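Local atomic coordinates of mitogen-activated protein kinase (Leishmania major, PDB entry 3UIB), a protein that probably uses ATP to phosphorylate serine and threonine residues of target proteins, as a member of the MAP kinase family. Residues V155-L160 with I173-F178; Q207-T212 with S262-R267; L115-L120 with D169-T174. All blocks are in the same frame, centred on the assembly; numbering follows the deposited sequence.

How the contacts relate
After the N-terminal lobe the chain passes the hinge and enters strand 118-119 within 115-120. It then runs through helix 133-153 into the loop 155-160, makes strand 165-167 and returns along strand 173-175. There two loops finish: contact 3 closes the longer, with 48 residues between its segments, contact 1 the shorter, with 12. Because 155-160 falls between the segments of contact 3, these loops overlap; they share Ile-173 and Thr-174, and both reach SB2. Contact 2 follows in series, closing a largely helical loop of 49 residues in the C-terminal lobe. It touches contact 1 where Arg-158 NE meets Phe-211 CZ at 3.6 Å, and lies across the chain's centre from contact 3.

Contact 1 of 3, residues V155-L160 with I173-F178; sequences VVHRDL and ITICDF. With SB2 (4-[5-(4-fluoro-phenyl)-2-(4-methanesulfinyl-phenyl)-3H-imidazol-4-yl]-pyridine), chain B.
The backbones approach most closely at His-157 and Phe-178, whose CA atoms are 4.4 Å apart, while strand 173-175 runs in toward the loop 155-160, making its first contact at Ile-175. Two sequence motifs of the protein kinase fold meet here: His-Arg-Asp of the catalytic loop, residues 157-159, and the Asp-Phe pair, 177-178, that opens the activation segment. The imidazole of His-157, held between Phe-178 CA and Leu-160 CD1, makes much of the contact. Its CG stands opposite the backbone N (chi1 -163°), which carries the ring across to residues 175-178. His-157 NE2 donates to Cys-176 O at 2.8 Å; the N-H...O angle is 148°, and the oxygen lies 19° out of the ring plane. Over one face sits Phe-178 CA, nearly on the ring normal and 4.0 Å from the centroid of the His-157 ring, a CH-pi contact. Leu-160 CD1 lies over the opposite face near the rim. At the ring edge, CD2 meets Ile-175 CG2, and ND1 accepts a weak bond from Asp-159 N. The imidazole is therefore fixed by contacts on both faces and at both nitrogens. The carboxylate of Asp-216 accepts hydrogen bonds from the backbone N atoms of His-157 and Arg-158, and Asp-159 OD1 forms a salt bridge with Arg-200. On the pocket side, Cys-176 SG lies 3.7 Å from CC2 of the inhibitor's imidazole, and Asp-177 OD1 lies 3.2 Å from CA2 of its sulfinylphenyl ring. A water ties the two backbones together, donating to His-157 O at 3.0 Å and to Asp-177 O at 2.7 Å.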
loop_
_atom_site.group_PDB
_atom_site.type_symbol
_atom_site.label_atom_id
_atom_site.label_comp_id
_atom_site.label_asym_id
_atom_site.label_seq_id
_atom_site.Cartn_x
_atom_site.Cartn_y
_atom_site.Cartn_z
ATOM N N VAL A 155 2.273 8.755 7.825
ATOM C CA VAL A 155 2.921 7.927 6.819
ATOM C C VAL A 155 1.971 7.732 5.634
ATOM O O VAL A 155 0.789 7.445 5.822
ATOM C CB VAL A 155 3.401 6.579 7.439
ATOM C CG1 VAL A 155 4.028 5.660 6.389
ATOM C CG2 VAL A 155 4.381 6.819 8.583
ATOM N N VAL A 156 2.488 7.913 4.416
ATOM C CA VAL A 156 1.739 7.700 3.179
ATOM C C VAL A 156 2.400 6.503 2.494
ATOM O O VAL A 156 3.620 6.500 2.300
ATOM C CB VAL A 156 1.668 8.953 2.262
ATOM C CG1 VAL A 156 0.797 8.691 1.036
ATOM C CG2 VAL A 156 1.150 10.164 3.025
ATOM N N HIS A 157 1.605 5.465 2.188
ATOM C CA HIS A 157 2.105 4.257 1.539
ATOM C C HIS A 157 2.649 4.602 0.147
ATOM O O HIS A 157 3.810 4.305 -0.137
ATOM C CB HIS A 157 1.009 3.179 1.467
ATOM C CG HIS A 157 1.537 1.811 1.204
ATOM N ND1 HIS A 157 2.106 1.479 -0.010
ATOM C CD2 HIS A 157 1.581 0.736 2.018
ATOM C CE1 HIS A 157 2.471 0.213 0.101
ATOM N NE2 HIS A 157 2.171 -0.278 1.303
ATOM N N ARG A 158 1.814 5.274 -0.687
ATOM C CA ARG A 158 2.105 5.758 -2.048
ATOM C C ARG A 158 2.142 4.663 -3.134
ATOM O O ARG A 158 1.983 4.980 -4.315
ATOM C CB ARG A 158 3.359 6.660 -2.078
ATOM C CG ARG A 158 3.401 7.673 -3.209
ATOM C CD ARG A 158 4.783 8.273 -3.321
ATOM N NE ARG A 158 4.925 9.116 -4.506
ATOM C CZ ARG A 158 5.959 9.921 -4.730
ATOM N NH1 ARG A 158 6.947 10.007 -3.847
ATOM N NH2 ARG A 158 6.007 10.654 -5.835
ATOM N N ASP A 159 2.320 3.388 -2.742
ATOM C CA ASP A 159 2.377 2.269 -3.682
ATOM C C ASP A 159 1.555 1.043 -3.189
ATOM O O ASP A 159 2.055 -0.087 -3.135
ATOM C CB ASP A 159 3.850 1.943 -4.021
ATOM C CG ASP A 159 4.051 0.931 -5.133
ATOM O OD1 ASP A 159 3.531 1.160 -6.245
ATOM O OD2 ASP A 159 4.742 -0.083 -4.891
ATOM N N LEU A 160 0.279 1.285 -2.820
ATOM C CA LEU A 160 -0.609 0.214 -2.351
ATOM C C LEU A 160 -1.223 -0.541 -3.529
ATOM O O LEU A 160 -1.837 0.063 -4.410
ATOM C CB LEU A 160 -1.698 0.726 -1.389
ATOM C CG LEU A 160 -2.561 -0.352 -0.704
ATOM C CD1 LEU A 160 -1.797 -1.056 0.406
ATOM C CD2 LEU A 160 -3.853 0.241 -0.163
ATOM N N ILE A 173 -5.340 -9.737 7.155
ATOM C CA ILE A 173 -4.552 -8.817 6.332
ATOM C C ILE A 173 -3.452 -8.003 7.038
ATOM O O ILE A 173 -3.651 -7.497 8.143
ATOM C CB ILE A 173 -5.481 -8.003 5.390
ATOM C CG1 ILE A 173 -5.554 -8.700 4.022
ATOM C CG2 ILE A 173 -5.097 -6.501 5.269
ATOM C CD1 ILE A 173 -6.653 -8.268 3.134
ATOM N N THR A 174 -2.292 -7.874 6.365
ATOM C CA THR A 174 -1.113 -7.143 6.829
ATOM C C THR A 174 -0.521 -6.350 5.660
ATOM O O THR A 174 -0.454 -6.865 4.543
ATOM C CB THR A 174 -0.115 -8.124 7.451
ATOM O OG1 THR A 174 -0.758 -8.809 8.520
ATOM C CG2 THR A 174 1.119 -7.457 7.986
ATOM N N ILE A 175 -0.095 -5.102 5.925
ATOM C CA ILE A 175 0.489 -4.200 4.934
ATOM C C ILE A 175 2.006 -4.055 5.136
ATOM O O ILE A 175 2.473 -3.888 6.265
ATOM C CB ILE A 175 -0.248 -2.823 4.959
ATOM C CG1 ILE A 175 -1.734 -2.968 4.559
ATOM C CG2 ILE A 175 0.454 -1.780 4.081
ATOM C CD1 ILE A 175 -2.607 -1.744 4.862
ATOM N N CYS A 176 2.762 -4.110 4.024
ATOM C CA CYS A 176 4.212 -3.915 3.967
ATOM C C CYS A 176 4.531 -2.967 2.798
ATOM O O CYS A 176 3.608 -2.513 2.124
ATOM C CB CYS A 176 4.942 -5.251 3.828
ATOM S SG CYS A 176 4.686 -6.081 2.237
ATOM N N ASP A 177 5.828 -2.676 2.558
ATOM C CA ASP A 177 6.326 -1.825 1.469
ATOM C C ASP A 177 5.802 -0.360 1.523
ATOM O O ASP A 177 5.534 0.246 0.477
ATOM C CB ASP A 177 6.103 -2.504 0.087
ATOM C CG ASP A 177 7.187 -2.251 -0.941
ATOM O OD1 ASP A 177 8.267 -2.875 -0.830
ATOM O OD2 ASP A 177 6.932 -1.479 -1.897
ATOM N N PHE A 178 5.686 0.210 2.748
ATOM C CA PHE A 178 5.255 1.602 2.960
ATOM C C PHE A 178 6.448 2.568 2.998
ATOM O O PHE A 178 6.268 3.786 3.100
ATOM C CB PHE A 178 4.302 1.769 4.170
ATOM C CG PHE A 178 4.605 0.920 5.383
ATOM C CD1 PHE A 178 5.508 1.353 6.347
ATOM C CD2 PHE A 178 3.976 -0.303 5.569
ATOM C CE1 PHE A 178 5.788 0.568 7.467
ATOM C CE2 PHE A 178 4.262 -1.090 6.688
ATOM C CZ PHE A 178 5.169 -0.649 7.627
HETATM O O2 SB2 B . 7.126 -6.121 -5.303
HETATM C C1 SB2 B . 5.851 -3.869 -3.867
HETATM S S1 SB2 B . 5.739 -5.639 -4.263
HETATM C CA1 SB2 B . 7.620 -6.317 -0.749
HETATM C CA2 SB2 B . 7.214 -5.735 -1.950
HETATM C CA3 SB2 B . 6.256 -6.369 -2.743
HETATM C CA4 SB2 B . 5.707 -7.589 -2.330
HETATM C CA5 SB2 B . 6.113 -8.172 -1.127
HETATM C CA6 SB2 B . 7.077 -7.537 -0.336
HETATM N NB1 SB2 B . 6.188 -13.000 4.624
HETATM C CB2 SB2 B . 6.528 -11.897 5.314
HETATM C CB3 SB2 B . 6.980 -10.752 4.654
HETATM C CB4 SB2 B . 7.081 -10.756 3.263
HETATM C CB5 SB2 B . 6.722 -11.913 2.567
HETATM C CB6 SB2 B . 6.274 -13.031 3.280
HETATM N NC1 SB2 B . 6.961 -9.246 1.384
HETATM C CC2 SB2 B . 7.548 -8.109 0.960
HETATM N NC3 SB2 B . 8.494 -7.639 1.805
HETATM C CC4 SB2 B . 8.574 -8.490 2.843
HETATM C CC5 SB2 B . 7.559 -9.533 2.549
HETATM C CD1 SB2 B . 10.136 -9.431 4.592
HETATM C CD2 SB2 B . 10.969 -9.225 5.698
HETATM C CD3 SB2 B . 11.139 -7.936 6.221
HETATM C CD4 SB2 B . 10.490 -6.849 5.638
HETATM C CD5 SB2 B . 9.659 -7.054 4.538
HETATM C CD6 SB2 B . 9.480 -8.338 4.016
HETATM F FD3 SB2 B . 11.932 -7.729 7.284
HETATM O O HOH W 1 5.950 2.450 -0.986
#

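Contact 2 of 3, residues Q207-T212 with S262-R267; sequences QFKGFT and SSPSAR
Gln-207 packs against Ser-263, where the loop that follows helix 202-205 meets the start of helix 264-269 in the C-terminal lobe of the kinase. Gln-207 has positive phi (51°) and is the C-prime residue of a Schellman motif ending the first helix; Ser-263 is the N-cap of the second. Gln-207 CB lies 3.5 Å from Ser-263 OG. The chain then bends at chi2 (137°), and the amide turns back on the same hydroxyl: Gln-207 CD is 4.2 Å and OE1 3.5 Å from Ser-263 OG. Ser-263 OG also accepts the capping bond from Ala-266 N, at 3.3 Å, and is hydrogen-bonded to Met-206 O. Next along the loop, the ring of Phe-208 brings CD1 to 3.7 Å from Ser-262 N and meets the ring of Phe-261. The Lys-209 chain bends once, at chi2, and then runs out extended to NZ, which lies 3.8 Å from Ser-262 O and 4.1 Å from Arg-267 NH2. Arg-267 NH2 itself makes a weak bond to Ser-262 O. Two like charges thus gather beside Ser-262 O, the negative end of its carbonyl dipole, which probably offsets part of their repulsion, while packing about the Ser-263 cap joins the end of helix 202-205 to the start of helix 264-269.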
loop_
_atom_site.group_PDB
_atom_site.type_symbol
_atom_site.label_atom_id
_atom_site.label_comp_id
_atom_site.label_asym_id
_atom_site.label_seq_id
_atom_site.Cartn_x
_atom_site.Cartn_y
_atom_site.Cartn_z
ATOM N N GLN A 207 1.732 13.521 -12.149
ATOM C CA GLN A 207 3.002 13.900 -11.503
ATOM C C GLN A 207 2.898 15.076 -10.509
ATOM O O GLN A 207 3.815 15.894 -10.417
ATOM C CB GLN A 207 4.110 14.134 -12.561
ATOM C CG GLN A 207 4.420 12.929 -13.467
ATOM C CD GLN A 207 4.605 13.299 -14.931
ATOM O OE1 GLN A 207 5.156 14.349 -15.288
ATOM N NE2 GLN A 207 4.168 12.419 -15.818
ATOM N N PHE A 208 1.796 15.142 -9.746
ATOM C CA PHE A 208 1.594 16.212 -8.777
ATOM C C PHE A 208 2.458 16.049 -7.534
ATOM O O PHE A 208 2.407 15.017 -6.861
ATOM C CB PHE A 208 0.114 16.387 -8.426
ATOM C CG PHE A 208 -0.206 17.629 -7.631
ATOM C CD1 PHE A 208 0.124 18.888 -8.117
ATOM C CD2 PHE A 208 -0.877 17.542 -6.419
ATOM C CE1 PHE A 208 -0.180 20.037 -7.383
ATOM C CE2 PHE A 208 -1.193 18.692 -5.695
ATOM C CZ PHE A 208 -0.844 19.930 -6.182
ATOM N N LYS A 209 3.262 17.088 -7.254
ATOM C CA LYS A 209 4.193 17.185 -6.130
ATOM C C LYS A 209 3.508 17.260 -4.763
ATOM O O LYS A 209 4.079 16.785 -3.779
ATOM C CB LYS A 209 5.190 18.350 -6.331
ATOM C CG LYS A 209 4.561 19.751 -6.485
ATOM C CD LYS A 209 4.244 20.133 -7.942
ATOM C CE LYS A 209 3.262 21.279 -8.022
ATOM N NZ LYS A 209 2.744 21.474 -9.403
ATOM N N GLY A 210 2.305 17.839 -4.718
ATOM C CA GLY A 210 1.530 18.019 -3.492
ATOM C C GLY A 210 0.536 16.920 -3.158
ATOM O O GLY A 210 -0.544 17.199 -2.619
ATOM N N PHE A 211 0.903 15.656 -3.452
ATOM C CA PHE A 211 0.081 14.488 -3.154
ATOM C C PHE A 211 0.009 14.284 -1.629
ATOM O O PHE A 211 0.969 14.597 -0.915
ATOM C CB PHE A 211 0.634 13.242 -3.869
ATOM C CG PHE A 211 1.908 12.688 -3.275
ATOM C CD1 PHE A 211 3.148 13.175 -3.670
ATOM C CD2 PHE A 211 1.866 11.684 -2.311
ATOM C CE1 PHE A 211 4.325 12.682 -3.099
ATOM C CE2 PHE A 211 3.041 11.194 -1.739
ATOM C CZ PHE A 211 4.264 11.694 -2.140
ATOM N N THR A 212 -1.141 13.782 -1.137
ATOM C CA THR A 212 -1.388 13.558 0.291
ATOM C C THR A 212 -1.733 12.094 0.546
ATOM O O THR A 212 -1.720 11.298 -0.398
ATOM C CB THR A 212 -2.528 14.466 0.771
ATOM O OG1 THR A 212 -3.741 14.046 0.150
ATOM C CG2 THR A 212 -2.267 15.937 0.495
ATOM N N SER A 262 -2.003 18.628 -11.167
ATOM C CA SER A 262 -1.107 18.222 -12.245
ATOM C C SER A 262 0.164 19.057 -12.233
ATOM O O SER A 262 0.146 20.210 -11.802
ATOM C CB SER A 262 -1.798 18.332 -13.600
ATOM O OG SER A 262 -2.536 19.537 -13.696
ATOM N N SER A 263 1.270 18.457 -12.690
ATOM C CA SER A 263 2.564 19.115 -12.823
ATOM C C SER A 263 2.508 19.940 -14.126
ATOM O O SER A 263 1.669 19.620 -14.978
ATOM C CB SER A 263 3.676 18.070 -12.906
ATOM O OG SER A 263 3.525 17.218 -14.030
ATOM N N PRO A 264 3.359 20.982 -14.333
ATOM C CA PRO A 264 3.278 21.749 -15.593
ATOM C C PRO A 264 3.351 20.877 -16.849
ATOM O O PRO A 264 2.601 21.114 -17.794
ATOM C CB PRO A 264 4.453 22.726 -15.491
ATOM C CG PRO A 264 4.690 22.875 -14.037
ATOM C CD PRO A 264 4.409 21.528 -13.447
ATOM N N SER A 265 4.215 19.838 -16.826
ATOM C CA SER A 265 4.398 18.890 -17.928
ATOM C C SER A 265 3.155 18.029 -18.176
ATOM O O SER A 265 2.850 17.738 -19.330
ATOM C CB SER A 265 5.628 18.020 -17.696
ATOM O OG SER A 265 6.532 18.173 -18.776
ATOM N N ALA A 266 2.423 17.650 -17.106
ATOM C CA ALA A 266 1.180 16.873 -17.217
ATOM C C ALA A 266 0.083 17.720 -17.881
ATOM O O ALA A 266 -0.709 17.187 -18.657
ATOM C CB ALA A 266 0.731 16.411 -15.848
ATOM N N ARG A 267 0.073 19.044 -17.597
ATOM C CA ARG A 267 -0.845 20.026 -18.185
ATOM C C ARG A 267 -0.472 20.224 -19.653
ATOM O O ARG A 267 -1.365 20.414 -20.476
ATOM C CB ARG A 267 -0.764 21.379 -17.456
ATOM C CG ARG A 267 -1.221 21.351 -16.013
ATOM C CD ARG A 267 -0.716 22.568 -15.270
ATOM N NE ARG A 267 -0.754 22.382 -13.820
ATOM C CZ ARG A 267 -0.235 23.236 -12.941
ATOM N NH1 ARG A 267 0.372 24.339 -13.355
ATOM N NH2 ARG A 267 -0.317 22.988 -11.640
#

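Contact 3 of 3, residues L115-L120 with D169-T174; sequences LMRTDL and DNNDIT. With SB2 (4-[5-(4-fluoro-phenyl)-2-(4-methanesulfinyl-phenyl)-3H-imidazol-4-yl]-pyridine), chain B.
The guanidinium of Arg-117 turns its edge to the facing turn: Asn-171 OD1 and Asp-169 CA both lie near its plane, and Thr-118 CG2 lies over one face near the rim, 3.7 Å above the plane. Arg-117 NH2 is 3.1 Å from Asn-171 OD1, with guanidinium and amide planes 32° apart. A bend at chi3 (56°) swings the group round, and NE makes a weak bond to Ala-168 O. Met-116 serves two sides. Met-116 N donates to the pyridine NB1 of SB2 at 2.9 Å, with an N-H...N angle of 161°, the hinge bond characteristic of pyridinyl-imidazole kinase inhibitors. Met-116 CB and CG lie against the pyridine, CG being 3.6 Å from SB2 CB2. Bends at chi2 and chi3 then turn Met-116 CE across Thr-174, 3.4 Å from its OG1. Further along, Leu-120 CD1 and Ile-173 CD1 meet at 4.4 Å. Strands 118-119 and 173-175 are the outer members of a three-stranded antiparallel sheet with 165-167 between them, and Arg-117 and Thr-118 form a classic beta bulge opposite Leu-167. Ile-165 of the central strand touches both Leu-120 and Ile-173, and helix 133-153 packs on the same pair through Ile-143.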
loop_
_atom_site.group_PDB
_atom_site.type_symbol
_atom_site.label_atom_id
_atom_site.label_comp_id
_atom_site.label_asym_id
_atom_site.label_seq_id
_atom_site.Cartn_x
_atom_site.Cartn_y
_atom_site.Cartn_z
ATOM N N LEU A 115 6.204 -15.095 8.859
ATOM C CA LEU A 115 6.010 -15.555 7.486
ATOM C C LEU A 115 4.542 -15.467 7.099
ATOM O O LEU A 115 3.682 -16.005 7.802
ATOM C CB LEU A 115 6.562 -16.974 7.261
ATOM C CG LEU A 115 6.494 -17.521 5.824
ATOM C CD1 LEU A 115 7.507 -16.834 4.907
ATOM C CD2 LEU A 115 6.697 -19.027 5.805
ATOM N N MET A 116 4.262 -14.774 5.982
ATOM C CA MET A 116 2.905 -14.592 5.473
ATOM C C MET A 116 2.634 -15.604 4.372
ATOM O O MET A 116 3.379 -15.654 3.391
ATOM C CB MET A 116 2.673 -13.149 4.979
ATOM C CG MET A 116 3.028 -12.068 6.001
ATOM S SD MET A 116 2.233 -12.249 7.613
ATOM C CE MET A 116 0.649 -11.649 7.244
ATOM N N ARG A 117 1.584 -16.431 4.564
ATOM C CA ARG A 117 1.125 -17.504 3.673
ATOM C C ARG A 117 1.187 -17.120 2.186
ATOM O O ARG A 117 1.899 -17.766 1.413
ATOM C CB ARG A 117 -0.293 -17.960 4.092
ATOM C CG ARG A 117 -0.969 -18.977 3.162
ATOM C CD ARG A 117 -2.290 -19.497 3.713
ATOM N NE ARG A 117 -3.249 -18.427 4.012
ATOM C CZ ARG A 117 -4.215 -18.021 3.193
ATOM N NH1 ARG A 117 -4.368 -18.586 2.001
ATOM N NH2 ARG A 117 -5.039 -17.047 3.561
ATOM N N THR A 118 0.461 -16.057 1.812
ATOM C CA THR A 118 0.361 -15.524 0.453
ATOM C C THR A 118 0.002 -14.027 0.492
ATOM O O THR A 118 -0.099 -13.447 1.577
ATOM C CB THR A 118 -0.641 -16.367 -0.383
ATOM O OG1 THR A 118 -0.544 -15.980 -1.751
ATOM C CG2 THR A 118 -2.099 -16.245 0.100
ATOM N N ASP A 119 -0.175 -13.413 -0.691
ATOM C CA ASP A 119 -0.598 -12.022 -0.839
ATOM C C ASP A 119 -1.997 -11.973 -1.480
ATOM O O ASP A 119 -2.491 -13.002 -1.963
ATOM C CB ASP A 119 0.442 -11.171 -1.612
ATOM C CG ASP A 119 0.894 -11.692 -2.969
ATOM O OD1 ASP A 119 0.026 -12.087 -3.778
ATOM O OD2 ASP A 119 2.107 -11.609 -3.260
ATOM N N LEU A 120 -2.635 -10.786 -1.468
ATOM C CA LEU A 120 -3.964 -10.562 -2.043
ATOM C C LEU A 120 -3.987 -10.783 -3.553
ATOM O O LEU A 120 -4.969 -11.327 -4.055
ATOM C CB LEU A 120 -4.489 -9.157 -1.678
ATOM C CG LEU A 120 -5.997 -8.886 -1.832
ATOM C CD1 LEU A 120 -6.841 -9.844 -0.997
ATOM C CD2 LEU A 120 -6.328 -7.461 -1.438
ATOM N N ASP A 169 -1.589 -16.916 8.013
ATOM C CA ASP A 169 -2.051 -18.304 8.091
ATOM C C ASP A 169 -3.470 -18.347 8.679
ATOM O O ASP A 169 -4.269 -19.204 8.293
ATOM C CB ASP A 169 -1.073 -19.154 8.921
ATOM C CG ASP A 169 0.312 -19.279 8.309
ATOM O OD1 ASP A 169 0.976 -18.233 8.115
ATOM O OD2 ASP A 169 0.743 -20.424 8.048
ATOM N N ASN A 170 -3.796 -17.371 9.561
ATOM C CA ASN A 170 -5.115 -17.197 10.174
ATOM C C ASN A 170 -6.074 -16.392 9.261
ATOM O O ASN A 170 -7.184 -16.061 9.690
ATOM C CB ASN A 170 -4.992 -16.566 11.574
ATOM C CG ASN A 170 -4.601 -15.109 11.586
ATOM O OD1 ASN A 170 -5.449 -14.215 11.543
ATOM N ND2 ASN A 170 -3.312 -14.839 11.704
ATOM N N ASN A 171 -5.630 -16.084 8.006
ATOM C CA ASN A 171 -6.340 -15.369 6.927
ATOM C C ASN A 171 -6.400 -13.825 7.031
ATOM O O ASN A 171 -6.815 -13.171 6.070
ATOM C CB ASN A 171 -7.717 -16.009 6.615
ATOM C CG ASN A 171 -8.338 -15.608 5.298
ATOM O OD1 ASN A 171 -7.764 -15.805 4.218
ATOM N ND2 ASN A 171 -9.542 -15.050 5.362
ATOM N N ASP A 172 -5.946 -13.241 8.158
ATOM C CA ASP A 172 -5.981 -11.788 8.353
ATOM C C ASP A 172 -4.953 -10.975 7.548
ATOM O O ASP A 172 -3.850 -11.460 7.275
ATOM C CB ASP A 172 -6.021 -11.420 9.841
ATOM C CG ASP A 172 -7.359 -11.735 10.493
ATOM O OD1 ASP A 172 -7.829 -12.889 10.366
ATOM O OD2 ASP A 172 -7.937 -10.827 11.126
ATOM N N ILE A 173 -5.340 -9.737 7.155
ATOM C CA ILE A 173 -4.552 -8.817 6.332
ATOM C C ILE A 173 -3.452 -8.003 7.038
ATOM O O ILE A 173 -3.651 -7.497 8.143
ATOM C CB ILE A 173 -5.481 -8.003 5.390
ATOM C CG1 ILE A 173 -5.554 -8.700 4.022
ATOM C CG2 ILE A 173 -5.097 -6.501 5.269
ATOM C CD1 ILE A 173 -6.653 -8.268 3.134
ATOM N N THR A 174 -2.292 -7.874 6.365
ATOM C CA THR A 174 -1.113 -7.143 6.829
ATOM C C THR A 174 -0.521 -6.350 5.660
ATOM O O THR A 174 -0.454 -6.865 4.543
ATOM C CB THR A 174 -0.115 -8.124 7.451
ATOM O OG1 THR A 174 -0.758 -8.809 8.520
ATOM C CG2 THR A 174 1.119 -7.457 7.986
HETATM O O2 SB2 B . 7.126 -6.121 -5.303
HETATM C C1 SB2 B . 5.851 -3.869 -3.867
HETATM S S1 SB2 B . 5.739 -5.639 -4.263
HETATM C CA1 SB2 B . 7.620 -6.317 -0.749
HETATM C CA2 SB2 B . 7.214 -5.735 -1.950
HETATM C CA3 SB2 B . 6.256 -6.369 -2.743
HETATM C CA4 SB2 B . 5.707 -7.589 -2.330
HETATM C CA5 SB2 B . 6.113 -8.172 -1.127
HETATM C CA6 SB2 B . 7.077 -7.537 -0.336
HETATM N NB1 SB2 B . 6.188 -13.000 4.624
HETATM C CB2 SB2 B . 6.528 -11.897 5.314
HETATM C CB3 SB2 B . 6.980 -10.752 4.654
HETATM C CB4 SB2 B . 7.081 -10.756 3.263
HETATM C CB5 SB2 B . 6.722 -11.913 2.567
HETATM C CB6 SB2 B . 6.274 -13.031 3.280
HETATM N NC1 SB2 B . 6.961 -9.246 1.384
HETATM C CC2 SB2 B . 7.548 -8.109 0.960
HETATM N NC3 SB2 B . 8.494 -7.639 1.805
HETATM C CC4 SB2 B . 8.574 -8.490 2.843
HETATM C CC5 SB2 B . 7.559 -9.533 2.549
HETATM C CD1 SB2 B . 10.136 -9.431 4.592
HETATM C CD2 SB2 B . 10.969 -9.225 5.698
HETATM C CD3 SB2 B . 11.139 -7.936 6.221
HETATM C CD4 SB2 B . 10.490 -6.849 5.638
HETATM C CD5 SB2 B . 9.659 -7.054 4.538
HETATM C CD6 SB2 B . 9.480 -8.338 4.016
HETATM F FD3 SB2 B . 11.932 -7.729 7.284
#